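Local atomic coordinates of peptidylprolyl Isomerase (Naegleria fowleri, PDB entry 6MKE), a protein that probably catalyses the cis-trans isomerisation of peptide bonds that precede proline, as an FKBP-type enzyme that binds an FK506-like macrolide in its pocket. Residues A[42-47]-A[119-124]; A[77-82]-A[94-99]. All blocks are in the same frame, centred on the assembly; numbering follows the deposited sequence. Where two conformers were deposited one is given.

Contact 1 (A[42-47]-A[119-124]); sequences VSVHYT and FEIELL. With FK5 (8-deethyl-8-[but-3-enyl]-ascomycin), chain E.
His45 and Glu122 exchange two backbone hydrogen bonds, from Glu122 N to His45 O (2.9 Å) and from His45 N to Glu122 O (3.2 Å). Thr47 and Glu120 form the next such pair. Leu124 N adds a bond to Ser43 O. Tyr46 faces Ile121 between these two pairs, and Val44 faces Leu123 between His45-Glu122 and the Leu124 bond; both are antiparallel non-hydrogen-bonded pairs.

Apolar contacts fill the buried side. Val42 CG1 meets Leu123 CD1 at 3.5 Å, tight for two methyl groups. Tyr46 CD1 lies 4.0 Å from Phe119 CE1. With chi1 at 78°, Tyr46 CG stands between its backbone N and carbonyl carbon, and the ring runs out beside Phe119 towards the macrolide. One ring face lies against C5 of the macrolide, and the OH bonds to Asp57.

The other side is partly exposed. Leu124 CD1 sits over the centre of the His45 ring in a CH-pi contact, 3.8 Å from the centroid. A water reaches Thr47 OG1 and, weakly, Glu120 OE2; Thr47 OG1 also bonds to Ser58.

This is the FKBP fold, a curved antiparallel sheet wrapped around one short helix, 77-84 here; Tyr46 and Phe119 help line the pocket between them.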
loop_
_atom_site.group_PDB
_atom_site.type_symbol
_atom_site.label_atom_id
_atom_site.label_comp_id
_atom_site.label_asym_id
_atom_site.label_seq_id
_atom_site.Cartn_x
_atom_site.Cartn_y
_atom_site.Cartn_z
ATOM N N VAL A 42 -5.630 8.391 -7.528
ATOM C CA VAL A 42 -6.063 7.025 -7.251
ATOM C C VAL A 42 -6.924 7.009 -5.993
ATOM O O VAL A 42 -6.626 7.719 -5.025
ATOM C CB VAL A 42 -4.829 6.114 -7.102
ATOM C CG1 VAL A 42 -5.199 4.771 -6.514
ATOM C CG2 VAL A 42 -4.126 5.949 -8.444
ATOM N N SER A 43 -7.979 6.194 -5.998
ATOM C CA SER A 43 -8.868 6.027 -4.854
ATOM C C SER A 43 -8.766 4.596 -4.348
ATOM O O SER A 43 -8.894 3.647 -5.128
ATOM C CB SER A 43 -10.317 6.354 -5.225
ATOM O OG SER A 43 -10.469 7.724 -5.554
ATOM N N VAL A 44 -8.535 4.439 -3.039
ATOM C CA VAL A 44 -8.332 3.123 -2.442
ATOM C C VAL A 44 -9.040 3.014 -1.096
ATOM O O VAL A 44 -9.393 4.011 -0.463
ATOM C CB VAL A 44 -6.832 2.790 -2.240
ATOM C CG1 VAL A 44 -6.059 2.902 -3.541
ATOM C CG2 VAL A 44 -6.228 3.689 -1.173
ATOM N N HIS A 45 -9.248 1.768 -0.675
ATOM C CA HIS A 45 -9.449 1.407 0.721
ATOM C C HIS A 45 -8.152 0.810 1.253
ATOM O O HIS A 45 -7.434 0.118 0.528
ATOM C CB HIS A 45 -10.576 0.384 0.886
ATOM C CG HIS A 45 -11.947 0.933 0.645
ATOM N ND1 HIS A 45 -12.310 2.216 0.992
ATOM C CD2 HIS A 45 -13.049 0.364 0.101
ATOM C CE1 HIS A 45 -13.575 2.415 0.667
ATOM N NE2 HIS A 45 -14.046 1.307 0.123
ATOM N N TYR A 46 -7.851 1.070 2.522
ATOM C CA TYR A 46 -6.653 0.470 3.086
ATOM C C TYR A 46 -6.823 0.221 4.575
ATOM O O TYR A 46 -7.656 0.834 5.248
ATOM C CB TYR A 46 -5.401 1.323 2.814
ATOM C CG TYR A 46 -5.229 2.546 3.687
ATOM C CD1 TYR A 46 -4.647 2.453 4.950
ATOM C CD2 TYR A 46 -5.610 3.803 3.231
ATOM C CE1 TYR A 46 -4.482 3.572 5.743
ATOM C CE2 TYR A 46 -5.441 4.927 4.013
ATOM C CZ TYR A 46 -4.876 4.808 5.266
ATOM O OH TYR A 46 -4.709 5.930 6.043
ATOM N N THR A 47 -6.010 -0.708 5.072
ATOM C CA THR A 47 -5.874 -0.998 6.491
ATOM C C THR A 47 -4.411 -1.307 6.755
ATOM O O THR A 47 -3.832 -2.168 6.091
ATOM C CB THR A 47 -6.753 -2.181 6.918
ATOM O OG1 THR A 47 -8.133 -1.859 6.703
ATOM C CG2 THR A 47 -6.534 -2.507 8.386
ATOM N N PHE A 119 0.086 -3.587 4.771
ATOM C CA PHE A 119 -1.047 -2.830 4.259
ATOM C C PHE A 119 -1.935 -3.718 3.402
ATOM O O PHE A 119 -1.451 -4.412 2.504
ATOM C CB PHE A 119 -0.596 -1.628 3.419
ATOM C CG PHE A 119 -0.191 -0.433 4.228
ATOM C CD1 PHE A 119 -1.147 0.406 4.773
ATOM C CD2 PHE A 119 1.146 -0.132 4.416
ATOM C CE1 PHE A 119 -0.775 1.512 5.508
ATOM C CE2 PHE A 119 1.525 0.980 5.143
ATOM C CZ PHE A 119 0.564 1.801 5.692
ATOM N N GLU A 120 -3.229 -3.681 3.683
ATOM C CA GLU A 120 -4.246 -4.296 2.839
ATOM C C GLU A 120 -4.873 -3.179 2.009
ATOM O O GLU A 120 -5.591 -2.333 2.545
ATOM C CB GLU A 120 -5.278 -5.021 3.698
ATOM C CG GLU A 120 -6.302 -5.822 2.936
ATOM C CD GLU A 120 -7.231 -6.572 3.868
ATOM O OE1 GLU A 120 -6.764 -7.514 4.545
ATOM O OE2 GLU A 120 -8.420 -6.199 3.943
ATOM N N ILE A 121 -4.583 -3.162 0.706
ATOM C CA ILE A 121 -5.002 -2.085 -0.184
ATOM C C ILE A 121 -5.928 -2.639 -1.259
ATOM O O ILE A 121 -5.658 -3.696 -1.841
ATOM C CB ILE A 121 -3.787 -1.389 -0.833
ATOM C CG1 ILE A 121 -2.783 -0.943 0.232
ATOM C CG2 ILE A 121 -4.230 -0.206 -1.679
ATOM C CD1 ILE A 121 -1.479 -0.430 -0.347
ATOM N N GLU A 122 -7.016 -1.918 -1.529
ATOM C CA GLU A 122 -7.931 -2.243 -2.619
ATOM C C GLU A 122 -7.986 -1.067 -3.583
ATOM O O GLU A 122 -8.402 0.033 -3.202
ATOM C CB GLU A 122 -9.330 -2.575 -2.096
ATOM C CG GLU A 122 -10.340 -2.826 -3.208
ATOM C CD GLU A 122 -11.725 -3.148 -2.689
ATOM O OE1 GLU A 122 -11.912 -3.164 -1.455
ATOM O OE2 GLU A 122 -12.628 -3.388 -3.516
ATOM N N LEU A 123 -7.571 -1.300 -4.827
ATOM C CA LEU A 123 -7.544 -0.262 -5.855
ATOM C C LEU A 123 -8.945 -0.123 -6.438
ATOM O O LEU A 123 -9.394 -0.969 -7.215
ATOM C CB LEU A 123 -6.515 -0.608 -6.929
ATOM C CG LEU A 123 -6.367 0.302 -8.147
ATOM C CD1 LEU A 123 -6.393 1.758 -7.739
ATOM C CD2 LEU A 123 -5.072 -0.013 -8.886
ATOM N N LEU A 124 -9.641 0.955 -6.064
ATOM C CA LEU A 124 -11.031 1.142 -6.470
ATOM C C LEU A 124 -11.140 1.761 -7.860
ATOM O O LEU A 124 -11.854 1.242 -8.725
ATOM C CB LEU A 124 -11.759 2.016 -5.448
ATOM C CG LEU A 124 -11.789 1.493 -4.012
ATOM C CD1 LEU A 124 -12.315 2.564 -3.067
ATOM C CD2 LEU A 124 -12.641 0.230 -3.926
HETATM C C1 FK5 E . 1.480 7.611 3.730
HETATM C C2 FK5 E . 0.881 6.249 4.073
HETATM C C3 FK5 E . 0.342 5.540 2.830
HETATM C C4 FK5 E . -1.001 6.128 2.408
HETATM C C5 FK5 E . -1.998 6.098 3.551
HETATM C C6 FK5 E . -1.451 6.822 4.762
HETATM C C8 FK5 E . 0.152 5.727 6.315
HETATM C C9 FK5 E . -0.941 5.615 7.386
HETATM C C10 FK5 E . -1.062 6.711 8.466
HETATM C C11 FK5 E . 0.278 7.421 8.726
HETATM C C12 FK5 E . 0.041 8.758 9.429
HETATM C C13 FK5 E . -0.989 9.607 8.715
HETATM C C14 FK5 E . -2.273 8.808 8.536
HETATM C C15 FK5 E . -3.361 9.517 7.747
HETATM C C16 FK5 E . -2.895 10.173 6.459
HETATM C C17 FK5 E . -4.019 10.652 5.529
HETATM C C18 FK5 E . -4.510 12.054 5.916
HETATM C C19 FK5 E . -3.586 13.189 5.549
HETATM C C20 FK5 E . -2.614 13.576 6.366
HETATM C C21 FK5 E . -1.549 14.612 6.095
HETATM C C22 FK5 E . -0.291 13.862 5.653
HETATM C C23 FK5 E . -0.262 13.450 4.197
HETATM C C24 FK5 E . 0.749 12.357 3.847
HETATM C C25 FK5 E . 0.305 10.935 4.219
HETATM C C26 FK5 E . 1.478 9.944 4.090
HETATM C C27 FK5 E . 2.675 10.280 4.953
HETATM C C28 FK5 E . 3.841 10.586 4.394
HETATM C C29 FK5 E . 5.100 11.034 5.069
HETATM C C30 FK5 E . 6.327 10.325 4.467
HETATM C C31 FK5 E . 7.629 10.766 5.109
HETATM C C32 FK5 E . 7.789 12.267 4.916
HETATM C C33 FK5 E . 6.614 13.008 5.525
HETATM C C34 FK5 E . 5.289 12.554 4.918
HETATM C C35 FK5 E . 1.243 6.555 9.532
HETATM C C36 FK5 E . -5.190 9.673 5.533
HETATM C C37 FK5 E . -3.817 13.789 4.193
HETATM C C38 FK5 E . -1.288 15.445 7.365
HETATM C C39 FK5 E . -0.434 16.643 7.099
HETATM C C40 FK5 E . -0.819 17.731 6.508
HETATM C C41 FK5 E . -0.891 10.485 3.383
HETATM C C42 FK5 E . 2.445 10.257 6.436
HETATM C C43 FK5 E . -0.239 11.778 9.365
HETATM C C44 FK5 E . -5.167 10.076 9.203
HETATM C C45 FK5 E . 9.351 9.115 5.242
HETATM N N7 FK5 E . -0.139 6.280 5.127
HETATM O O1 FK5 E . 0.953 8.636 4.422
HETATM O O2 FK5 E . 2.345 7.750 2.913
HETATM O O3 FK5 E . 1.255 5.271 6.593
HETATM O O4 FK5 E . -1.700 4.665 7.362
HETATM O O5 FK5 E . -1.975 7.592 7.839
HETATM O O6 FK5 E . -1.633 6.360 9.684
HETATM O O7 FK5 E . -1.255 10.789 9.470
HETATM O O8 FK5 E . -3.945 10.493 8.610
HETATM O O9 FK5 E . 0.622 13.595 6.403
HETATM O O10 FK5 E . 1.006 12.401 2.441
HETATM O O11 FK5 E . 8.747 10.146 4.474
HETATM O O12 FK5 E . 9.014 12.721 5.493
HETATM O O HOH W 1 -8.945 -2.951 4.401
#

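Contact 2 (A[77-82]-A[94-99]); sequences RGWDLG and FEIPSD. With FK5 (8-deethyl-8-[but-3-enyl]-ascomycin), chain E.
Helix 77-82 runs roughly antiparallel to strand 94-96, at 142° between their directions and 9.3 Å between the axes, and Gly78 comes nearest to Ile96, 5.8 Å from CA to CA. Gly82 CA lies 3.5 Å from Phe94 CE1, so the helix backbone itself rests against the phenylalanine ring.

Ile96 CD1 touches both the helix backbone and the indole, 3.9 Å from Gly78 C and 3.7 Å from Trp79 CD1. The Trp79 side chain starts away from the strand, yet its pyrrole end returns to meet Ile96. One indole face carries C3 of the macrolide, 3.3 Å above the ring plane and over its centre.

Polar contact is confined to the other end. The Arg77 chain, with CG anti to its backbone N, bends at chi3 (63°), which lets NH2 donate to Asp99 O at 2.7 Å. The acceptor is near the guanidinium plane, but the donor is 44° out of the carbonyl plane. A water accepts from Arg77 NE and donates to the same oxygen. The Asp99 carboxylate pairs instead with Arg21.

The chemistry implies a buried apolar seat for Trp79, which forms the floor of the ligand pocket, and a polar tie at the exposed margin.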
loop_
_atom_site.group_PDB
_atom_site.type_symbol
_atom_site.label_atom_id
_atom_site.label_comp_id
_atom_site.label_asym_id
_atom_site.label_seq_id
_atom_site.Cartn_x
_atom_site.Cartn_y
_atom_site.Cartn_z
ATOM N N ARG A 77 7.378 5.354 -0.141
ATOM C CA ARG A 77 7.872 4.736 -1.368
ATOM C C ARG A 77 7.189 3.403 -1.653
ATOM O O ARG A 77 6.865 3.095 -2.807
ATOM C CB ARG A 77 9.387 4.555 -1.263
ATOM C CG ARG A 77 10.062 4.026 -2.508
ATOM C CD ARG A 77 11.544 4.361 -2.476
ATOM N NE ARG A 77 12.232 3.728 -1.355
ATOM C CZ ARG A 77 13.082 2.715 -1.483
ATOM N NH1 ARG A 77 13.353 2.225 -2.685
ATOM N NH2 ARG A 77 13.669 2.197 -0.414
ATOM N N GLY A 78 6.958 2.600 -0.613
ATOM C CA GLY A 78 6.300 1.319 -0.809
ATOM C C GLY A 78 4.912 1.441 -1.407
ATOM O O GLY A 78 4.472 0.555 -2.145
ATOM N N TRP A 79 4.205 2.532 -1.106
ATOM C CA TRP A 79 2.868 2.727 -1.660
ATOM C C TRP A 79 2.914 3.129 -3.129
ATOM O O TRP A 79 2.130 2.618 -3.936
ATOM C CB TRP A 79 2.106 3.777 -0.848
ATOM C CG TRP A 79 1.157 3.193 0.157
ATOM C CD1 TRP A 79 1.474 2.398 1.222
ATOM C CD2 TRP A 79 -0.265 3.369 0.197
ATOM N NE1 TRP A 79 0.336 2.068 1.919
ATOM C CE2 TRP A 79 -0.743 2.654 1.312
ATOM C CE3 TRP A 79 -1.179 4.068 -0.598
ATOM C CZ2 TRP A 79 -2.095 2.613 1.647
ATOM C CZ3 TRP A 79 -2.520 4.022 -0.267
ATOM C CH2 TRP A 79 -2.965 3.302 0.847
ATOM N N ASP A 80 3.809 4.051 -3.493
ATOM C CA ASP A 80 3.956 4.422 -4.897
ATOM C C ASP A 80 4.302 3.203 -5.745
ATOM O O ASP A 80 3.665 2.943 -6.772
ATOM C CB ASP A 80 5.023 5.511 -5.054
ATOM C CG ASP A 80 4.433 6.915 -5.076
ATOM O OD1 ASP A 80 3.270 7.068 -5.507
ATOM O OD2 ASP A 80 5.136 7.870 -4.672
ATOM N N LEU A 81 5.307 2.434 -5.318
ATOM C CA LEU A 81 5.705 1.251 -6.071
ATOM C C LEU A 81 4.647 0.159 -6.013
ATOM O O LEU A 81 4.465 -0.576 -6.991
ATOM C CB LEU A 81 7.034 0.713 -5.545
ATOM C CG LEU A 81 8.252 1.587 -5.837
ATOM C CD1 LEU A 81 9.499 0.985 -5.213
ATOM C CD2 LEU A 81 8.423 1.763 -7.337
ATOM N N GLY A 82 3.945 0.035 -4.889
ATOM C CA GLY A 82 2.980 -1.036 -4.735
ATOM C C GLY A 82 1.704 -0.819 -5.520
ATOM O O GLY A 82 1.267 -1.706 -6.261
ATOM N N PHE A 94 0.222 -6.033 1.298
ATOM C CA PHE A 94 1.596 -5.607 1.068
ATOM C C PHE A 94 2.431 -5.743 2.334
ATOM O O PHE A 94 1.962 -5.438 3.436
ATOM C CB PHE A 94 1.645 -4.156 0.573
ATOM C CG PHE A 94 1.147 -3.972 -0.836
ATOM C CD1 PHE A 94 2.032 -3.959 -1.903
ATOM C CD2 PHE A 94 -0.204 -3.811 -1.093
ATOM C CE1 PHE A 94 1.579 -3.792 -3.200
ATOM C CE2 PHE A 94 -0.664 -3.641 -2.392
ATOM C CZ PHE A 94 0.229 -3.633 -3.443
ATOM N N GLU A 95 3.669 -6.203 2.171
ATOM C CA GLU A 95 4.683 -6.148 3.219
ATOM C C GLU A 95 5.700 -5.096 2.801
ATOM O O GLU A 95 6.416 -5.275 1.810
ATOM C CB GLU A 95 5.353 -7.503 3.439
ATOM C CG GLU A 95 6.340 -7.500 4.607
ATOM C CD GLU A 95 6.818 -8.890 4.991
ATOM O OE1 GLU A 95 8.017 -9.183 4.798
ATOM O OE2 GLU A 95 5.996 -9.689 5.491
ATOM N N ILE A 96 5.758 -4.004 3.555
ATOM C CA ILE A 96 6.561 -2.833 3.222
ATOM C C ILE A 96 7.658 -2.701 4.276
ATOM O O ILE A 96 7.366 -2.356 5.431
ATOM C CB ILE A 96 5.703 -1.564 3.156
ATOM C CG1 ILE A 96 4.582 -1.720 2.121
ATOM C CG2 ILE A 96 6.565 -0.345 2.842
ATOM C CD1 ILE A 96 3.801 -0.437 1.883
ATOM N N PRO A 97 8.922 -2.952 3.937
ATOM C CA PRO A 97 9.999 -2.764 4.914
ATOM C C PRO A 97 10.144 -1.301 5.300
ATOM O O PRO A 97 9.635 -0.397 4.632
ATOM C CB PRO A 97 11.249 -3.273 4.179
ATOM C CG PRO A 97 10.729 -4.107 3.051
ATOM C CD PRO A 97 9.419 -3.499 2.663
ATOM N N SER A 98 10.861 -1.081 6.405
ATOM C CA SER A 98 11.033 0.272 6.926
ATOM C C SER A 98 11.682 1.192 5.899
ATOM O O SER A 98 11.284 2.354 5.763
ATOM C CB SER A 98 11.860 0.238 8.211
ATOM O OG SER A 98 13.156 -0.284 7.969
ATOM N N ASP A 99 12.681 0.698 5.160
ATOM C CA ASP A 99 13.309 1.578 4.176
ATOM C C ASP A 99 12.430 1.822 2.954
ATOM O O ASP A 99 12.831 2.594 2.075
ATOM C CB ASP A 99 14.679 1.034 3.749
ATOM C CG ASP A 99 14.607 -0.348 3.136
ATOM O OD1 ASP A 99 13.813 -1.178 3.623
ATOM O OD2 ASP A 99 15.356 -0.605 2.166
HETATM C C1 FK5 E . 1.480 7.611 3.730
HETATM C C2 FK5 E . 0.881 6.249 4.073
HETATM C C3 FK5 E . 0.342 5.540 2.830
HETATM C C4 FK5 E . -1.001 6.128 2.408
HETATM C C5 FK5 E . -1.998 6.098 3.551
HETATM C C6 FK5 E . -1.451 6.822 4.762
HETATM C C8 FK5 E . 0.152 5.727 6.315
HETATM C C9 FK5 E . -0.941 5.615 7.386
HETATM C C10 FK5 E . -1.062 6.711 8.466
HETATM C C11 FK5 E . 0.278 7.421 8.726
HETATM C C12 FK5 E . 0.041 8.758 9.429
HETATM C C13 FK5 E . -0.989 9.607 8.715
HETATM C C14 FK5 E . -2.273 8.808 8.536
HETATM C C15 FK5 E . -3.361 9.517 7.747
HETATM C C16 FK5 E . -2.895 10.173 6.459
HETATM C C17 FK5 E . -4.019 10.652 5.529
HETATM C C18 FK5 E . -4.510 12.054 5.916
HETATM C C19 FK5 E . -3.586 13.189 5.549
HETATM C C20 FK5 E . -2.614 13.576 6.366
HETATM C C21 FK5 E . -1.549 14.612 6.095
HETATM C C22 FK5 E . -0.291 13.862 5.653
HETATM C C23 FK5 E . -0.262 13.450 4.197
HETATM C C24 FK5 E . 0.749 12.357 3.847
HETATM C C25 FK5 E . 0.305 10.935 4.219
HETATM C C26 FK5 E . 1.478 9.944 4.090
HETATM C C27 FK5 E . 2.675 10.280 4.953
HETATM C C28 FK5 E . 3.841 10.586 4.394
HETATM C C29 FK5 E . 5.100 11.034 5.069
HETATM C C30 FK5 E . 6.327 10.325 4.467
HETATM C C31 FK5 E . 7.629 10.766 5.109
HETATM C C32 FK5 E . 7.789 12.267 4.916
HETATM C C33 FK5 E . 6.614 13.008 5.525
HETATM C C34 FK5 E . 5.289 12.554 4.918
HETATM C C35 FK5 E . 1.243 6.555 9.532
HETATM C C36 FK5 E . -5.190 9.673 5.533
HETATM C C37 FK5 E . -3.817 13.789 4.193
HETATM C C38 FK5 E . -1.288 15.445 7.365
HETATM C C39 FK5 E . -0.434 16.643 7.099
HETATM C C40 FK5 E . -0.819 17.731 6.508
HETATM C C41 FK5 E . -0.891 10.485 3.383
HETATM C C42 FK5 E . 2.445 10.257 6.436
HETATM C C43 FK5 E . -0.239 11.778 9.365
HETATM C C44 FK5 E . -5.167 10.076 9.203
HETATM C C45 FK5 E . 9.351 9.115 5.242
HETATM N N7 FK5 E . -0.139 6.280 5.127
HETATM O O1 FK5 E . 0.953 8.636 4.422
HETATM O O2 FK5 E . 2.345 7.750 2.913
HETATM O O3 FK5 E . 1.255 5.271 6.593
HETATM O O4 FK5 E . -1.700 4.665 7.362
HETATM O O5 FK5 E . -1.975 7.592 7.839
HETATM O O6 FK5 E . -1.633 6.360 9.684
HETATM O O7 FK5 E . -1.255 10.789 9.470
HETATM O O8 FK5 E . -3.945 10.493 8.610
HETATM O O9 FK5 E . 0.622 13.595 6.403
HETATM O O10 FK5 E . 1.006 12.401 2.441
HETATM O O11 FK5 E . 8.747 10.146 4.474
HETATM O O12 FK5 E . 9.014 12.721 5.493
HETATM O O HOH W 2 11.558 5.305 1.110
#

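Contact 2 is nested in the chain between the two strands of contact 1. Both reach the same sheet, where strands 91-96 and 117-126 are neighbours, and Phe119 O probably accepts a hydrogen bond from Phe94 N. Contact 1 joins strand to strand and rests mainly on backbone bonds, with one buried and one partly exposed side. Contact 2 sets the helix against the sheet almost wholly through apolar packing in the core, and its direct hydrogen bond lies at the surface. Trp79 binds the two together: Tyr46, Phe119 and Ile121 pack around its indole. The macrolide touches both contacts, so Tyr46 and Phe119 of contact 1 and Trp79 of contact 2 line one pocket.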